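Local coordinates for mitochondrial RNA-binding protein 2 (PDB 2GIA) that probably binds guide RNA and mRNA as part of a complex with mitochondrial RNA-binding protein 1 that serves as an RNA matchmaker in mitochondrial RNA editing, at residues T102-A107 against E114-H119; F127-N130 against T136-L139. One frame throughout, in Å; residues are numbered along the deposited sequence.

Overall arrangement
After helix 30-41 the chain builds a first antiparallel sheet from strands 45-50, 60-67, 70-78 and 89-97, then enters helix 101-109. Contact 1 sets this helix against strand 116-119, the first strand of the second sheet, and closes the short connection 108-113. The chain turns into strand 123-129, and contact 2 pairs the end of that strand with the start of strand 137-145, closing the hairpin loop 131-135. The contacts follow in series, neither enclosing the other, with centres about 11 Å apart. They meet where strands 116-119 and 123-129 are neighbours: Val116 O lies 3.0 Å from Phe127 N, a probable hydrogen bond, and Phe105 CE1 lies 3.5 Å from Phe127 CB.

Contact 1: T102-A107 against E114-H119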
loop_
_atom_site.group_PDB
_atom_site.type_symbol
_atom_site.label_atom_id
_atom_site.label_comp_id
_atom_site.label_asym_id
_atom_site.label_seq_id
_atom_site.Cartn_x
_atom_site.Cartn_y
_atom_site.Cartn_z
ATOM N N THR D 102 17.104 4.765 3.414
ATOM C CA THR D 102 15.679 4.475 3.611
ATOM C C THR D 102 15.414 3.067 4.090
ATOM O O THR D 102 14.721 2.850 5.118
ATOM C CB THR D 102 14.905 4.756 2.331
ATOM O OG1 THR D 102 15.204 6.098 1.934
ATOM C CG2 THR D 102 13.351 4.620 2.571
ATOM N N ALA D 103 15.961 2.099 3.369
ATOM C CA ALA D 103 15.772 0.715 3.738
ATOM C C ALA D 103 16.379 0.396 5.108
ATOM O O ALA D 103 15.875 -0.494 5.792
ATOM C CB ALA D 103 16.371 -0.210 2.640
ATOM N N ARG D 104 17.446 1.102 5.528
ATOM C CA ARG D 104 18.052 0.822 6.856
ATOM C C ARG D 104 17.177 1.310 7.997
ATOM O O ARG D 104 17.122 0.669 9.038
ATOM C CB ARG D 104 19.445 1.470 7.000
ATOM C CG ARG D 104 20.472 0.788 6.046
ATOM C CD ARG D 104 21.864 1.421 6.192
ATOM N NE ARG D 104 22.830 0.801 5.294
ATOM C CZ ARG D 104 23.634 -0.217 5.619
ATOM N NH1 ARG D 104 23.613 -0.766 6.841
ATOM N NH2 ARG D 104 24.487 -0.679 4.712
ATOM N N PHE D 105 16.523 2.457 7.805
ATOM C CA PHE D 105 15.574 2.955 8.800
ATOM C C PHE D 105 14.365 2.020 8.799
ATOM O O PHE D 105 13.860 1.665 9.860
ATOM C CB PHE D 105 15.130 4.372 8.453
ATOM C CG PHE D 105 16.026 5.448 9.066
ATOM C CD1 PHE D 105 15.632 6.112 10.222
ATOM C CD2 PHE D 105 17.253 5.751 8.497
ATOM C CE1 PHE D 105 16.481 7.095 10.812
ATOM C CE2 PHE D 105 18.110 6.728 9.069
ATOM C CZ PHE D 105 17.715 7.385 10.219
ATOM N N LEU D 106 13.894 1.621 7.608
ATOM C CA LEU D 106 12.736 0.724 7.542
ATOM C C LEU D 106 13.057 -0.564 8.278
ATOM O O LEU D 106 12.198 -1.135 8.982
ATOM C CB LEU D 106 12.336 0.431 6.053
ATOM C CG LEU D 106 11.571 1.631 5.442
ATOM C CD1 LEU D 106 11.468 1.442 3.910
ATOM C CD2 LEU D 106 10.152 1.757 6.057
ATOM N N ALA D 107 14.296 -1.048 8.123
ATOM C CA ALA D 107 14.645 -2.300 8.783
ATOM C C ALA D 107 14.486 -2.196 10.307
ATOM O O ALA D 107 14.106 -3.174 10.952
ATOM C CB ALA D 107 16.074 -2.744 8.404
ATOM N N GLU D 114 18.295 -3.786 14.885
ATOM C CA GLU D 114 18.163 -3.125 16.181
ATOM C C GLU D 114 18.707 -1.711 16.142
ATOM O O GLU D 114 18.539 -0.949 17.096
ATOM C CB GLU D 114 18.865 -3.935 17.283
ATOM C CG GLU D 114 18.055 -5.143 17.816
ATOM C CD GLU D 114 16.626 -4.774 18.254
ATOM O OE1 GLU D 114 15.724 -4.740 17.391
ATOM O OE2 GLU D 114 16.391 -4.511 19.454
ATOM N N LYS D 115 19.354 -1.350 15.045
ATOM C CA LYS D 115 19.905 -0.010 14.941
ATOM C C LYS D 115 20.375 0.411 13.564
ATOM O O LYS D 115 20.773 -0.412 12.747
ATOM C CB LYS D 115 21.103 0.152 15.913
ATOM C CG LYS D 115 21.950 1.404 15.625
ATOM C CD LYS D 115 22.926 1.738 16.764
ATOM C CE LYS D 115 24.112 0.785 16.834
ATOM N NZ LYS D 115 23.714 -0.606 17.152
ATOM N N VAL D 116 20.321 1.718 13.311
ATOM C CA VAL D 116 20.848 2.254 12.070
ATOM C C VAL D 116 21.657 3.477 12.497
ATOM O O VAL D 116 21.173 4.297 13.275
ATOM C CB VAL D 116 19.755 2.693 11.035
ATOM C CG1 VAL D 116 18.741 3.676 11.659
ATOM C CG2 VAL D 116 20.432 3.367 9.849
ATOM N N GLU D 117 22.888 3.574 12.003
ATOM C CA GLU D 117 23.782 4.695 12.318
ATOM C C GLU D 117 24.028 5.552 11.097
ATOM O O GLU D 117 24.237 5.039 10.007
ATOM C CB GLU D 117 25.135 4.183 12.804
ATOM C CG GLU D 117 25.095 3.573 14.185
ATOM C CD GLU D 117 26.487 3.231 14.681
ATOM O OE1 GLU D 117 27.402 4.046 14.442
ATOM O OE2 GLU D 117 26.666 2.167 15.309
ATOM N N VAL D 118 23.988 6.865 11.278
ATOM C CA VAL D 118 24.251 7.796 10.190
ATOM C C VAL D 118 25.517 8.560 10.621
ATOM O O VAL D 118 25.551 9.126 11.715
ATOM C CB VAL D 118 23.102 8.820 10.038
ATOM C CG1 VAL D 118 23.332 9.673 8.806
ATOM C CG2 VAL D 118 21.743 8.096 9.995
ATOM N N HIS D 119 26.543 8.562 9.770
ATOM C CA HIS D 119 27.812 9.255 10.061
ATOM C C HIS D 119 28.222 10.165 8.918
ATOM O O HIS D 119 28.308 9.734 7.768
ATOM C CB HIS D 119 28.962 8.262 10.295
ATOM C CG HIS D 119 28.758 7.357 11.470
ATOM N ND1 HIS D 119 28.821 7.800 12.775
ATOM C CD2 HIS D 119 28.471 6.036 11.535
ATOM C CE1 HIS D 119 28.583 6.790 13.592
ATOM N NE2 HIS D 119 28.367 5.708 12.865
HETATM O O HOH W 1 19.314 -0.936 9.851
#
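A helix-on-sheet contact, Phe105 and Arg104 against Val116 and Val118, joins helix 101-109 to an outermost strand of the second antiparallel sheet. The geometry fits a CH-pi contact: Val116 CG1 lies 3.9 Å from the centroid of the Phe105 ring and only 3° from its normal, so the methyl sits over the middle of one face. Val116 places CG1 between its backbone N and carbonyl carbon (chi1 54°), which sends CG1 to the ring and leaves CG2 for Arg104, whose CB is 3.6 Å from Val116 CG2. Beyond CB the arginine chain runs extended and leads away from the strand. Val118 reaches the same ring from another direction, its CG2 lying near the ring plane and 4.0 Å from Phe105 CE2. In the four-stranded sheet Val116 and Val118 also bond through their backbones to strand 123-129, while the segment axes of helix and strand stay 8.7 Å apart at 145°, a separation bridged by the four side chains. The one polar link found across the two segments is indirect: a water donates to Arg104 O at 2.8 Å and, over a longer 3.3 Å, to Lys115 O. Leu97 and Leu180 add to the packing about Phe105, and on the helix Arg104 packs on His130 of the chain of mitochondrial RNA-binding protein 1.

Contact 2: F127-N130 against T136-L139; sequences FTPN and TFTL
Phe127 and Phe137 mark the tightly packed part of this antiparallel beta hairpin, where strands 123-129 and 137-145 come together. Their rings are almost parallel, with planes 7° apart, but centroids 5.5 Å apart show that they are slid past each other and barely overlap; the closer approach is Phe127 CZ to Phe137 CB, 3.4 Å. Phe127 holds CG anti to its backbone N (chi1 -176°), which carries the ring across toward the partner strand, where CD1 also meets Leu139 CB at 4.1 Å. Pro129 borders the Phe137 ring, its CB 4.0 Å from Phe137 CE1. Lacking an N-H, Pro129 sits where no bond is called for, since it and Phe137 form a non-hydrogen-bonded pair.

Thr128 and Thr138 are the hydrogen-bonded pair, with Thr138 N donating to Thr128 O at 2.8 Å and Thr128 N returning a longer bond of 3.2 Å to Thr138 O. Toward the loop, Asn130 N gives a straight bond to Thr136 O (2.8 Å, 172° at the hydrogen). This end is more polar and more open to solvent, although its atoms approach as closely. Asn130 and Thr136 are partly exposed, as are Thr128 and Pro129, whereas Phe127, Phe137, Thr138 and Leu139 are buried. Asn130 CB lies 3.3 Å from Thr136 OG1, but the polar ends look elsewhere: Asn130 OD1 accepts from Ala132 N, Thr136 OG1 pairs with Ala133 O and Thr138 OG1 with Glu167 OE1.

The phenylalanines pack against Val108 and Leu109 of helix 101-109 and against helix 170-187 (Phe127 on Leu176, Phe137 on Ser173), while strands 116-119 and 160-168 flank the hairpin in the sheet.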
loop_
_atom_site.group_PDB
_atom_site.type_symbol
_atom_site.label_atom_id
_atom_site.label_comp_id
_atom_site.label_asym_id
_atom_site.label_seq_id
_atom_site.Cartn_x
_atom_site.Cartn_y
_atom_site.Cartn_z
ATOM N N PHE D 127 19.280 5.522 15.226
ATOM C CA PHE D 127 17.829 5.380 15.290
ATOM C C PHE D 127 17.673 3.958 15.801
ATOM O O PHE D 127 18.103 3.019 15.158
ATOM C CB PHE D 127 17.186 5.534 13.883
ATOM C CG PHE D 127 15.690 5.484 13.902
ATOM C CD1 PHE D 127 14.953 6.602 14.305
ATOM C CD2 PHE D 127 15.012 4.316 13.557
ATOM C CE1 PHE D 127 13.544 6.571 14.374
ATOM C CE2 PHE D 127 13.622 4.263 13.621
ATOM C CZ PHE D 127 12.878 5.399 14.032
ATOM N N THR D 128 17.009 3.818 16.938
ATOM C CA THR D 128 16.864 2.534 17.570
ATOM C C THR D 128 15.509 2.412 18.227
ATOM O O THR D 128 14.820 3.421 18.448
ATOM C CB THR D 128 17.935 2.432 18.684
ATOM O OG1 THR D 128 17.717 3.508 19.604
ATOM C CG2 THR D 128 19.341 2.630 18.110
ATOM N N PRO D 129 15.102 1.178 18.561
ATOM C CA PRO D 129 13.812 0.978 19.226
ATOM C C PRO D 129 13.963 1.516 20.654
ATOM O O PRO D 129 15.062 1.516 21.222
ATOM C CB PRO D 129 13.629 -0.539 19.264
ATOM C CG PRO D 129 14.629 -1.082 18.329
ATOM C CD PRO D 129 15.715 -0.089 18.138
ATOM N N ASN D 130 12.873 1.986 21.231
ATOM C CA ASN D 130 12.926 2.478 22.599
ATOM C C ASN D 130 12.377 1.357 23.484
ATOM O O ASN D 130 11.231 0.947 23.341
ATOM C CB ASN D 130 12.080 3.741 22.770
ATOM C CG ASN D 130 12.125 4.266 24.193
ATOM O OD1 ASN D 130 12.442 3.514 25.122
ATOM N ND2 ASN D 130 11.805 5.549 24.377
ATOM N N THR D 136 7.954 1.771 19.603
ATOM C CA THR D 136 8.367 3.179 19.780
ATOM C C THR D 136 9.863 3.206 19.490
ATOM O O THR D 136 10.570 2.211 19.676
ATOM C CB THR D 136 8.095 3.763 21.209
ATOM O OG1 THR D 136 8.894 3.075 22.178
ATOM C CG2 THR D 136 6.599 3.640 21.561
ATOM N N PHE D 137 10.334 4.355 19.024
ATOM C CA PHE D 137 11.708 4.471 18.598
ATOM C C PHE D 137 12.304 5.792 19.017
ATOM O O PHE D 137 11.576 6.717 19.379
ATOM C CB PHE D 137 11.766 4.342 17.076
ATOM C CG PHE D 137 11.272 3.016 16.578
ATOM C CD1 PHE D 137 12.162 1.972 16.338
ATOM C CD2 PHE D 137 9.908 2.777 16.437
ATOM C CE1 PHE D 137 11.692 0.698 15.967
ATOM C CE2 PHE D 137 9.432 1.511 16.066
ATOM C CZ PHE D 137 10.323 0.474 15.832
ATOM N N THR D 138 13.636 5.864 18.936
ATOM C CA THR D 138 14.356 7.067 19.321
ATOM C C THR D 138 15.414 7.520 18.320
ATOM O O THR D 138 16.248 6.730 17.923
ATOM C CB THR D 138 15.095 6.859 20.681
ATOM O OG1 THR D 138 14.129 6.560 21.697
ATOM C CG2 THR D 138 15.856 8.148 21.058
ATOM N N LEU D 139 15.354 8.789 17.917
ATOM C CA LEU D 139 16.352 9.381 17.028
ATOM C C LEU D 139 17.261 10.234 17.974
ATOM O O LEU D 139 16.761 11.129 18.671
ATOM C CB LEU D 139 15.697 10.319 15.989
ATOM C CG LEU D 139 16.667 11.095 15.063
ATOM C CD1 LEU D 139 17.510 10.129 14.297
ATOM C CD2 LEU D 139 15.929 12.022 14.087
HETATM O O HOH W 2 10.030 6.979 21.768
#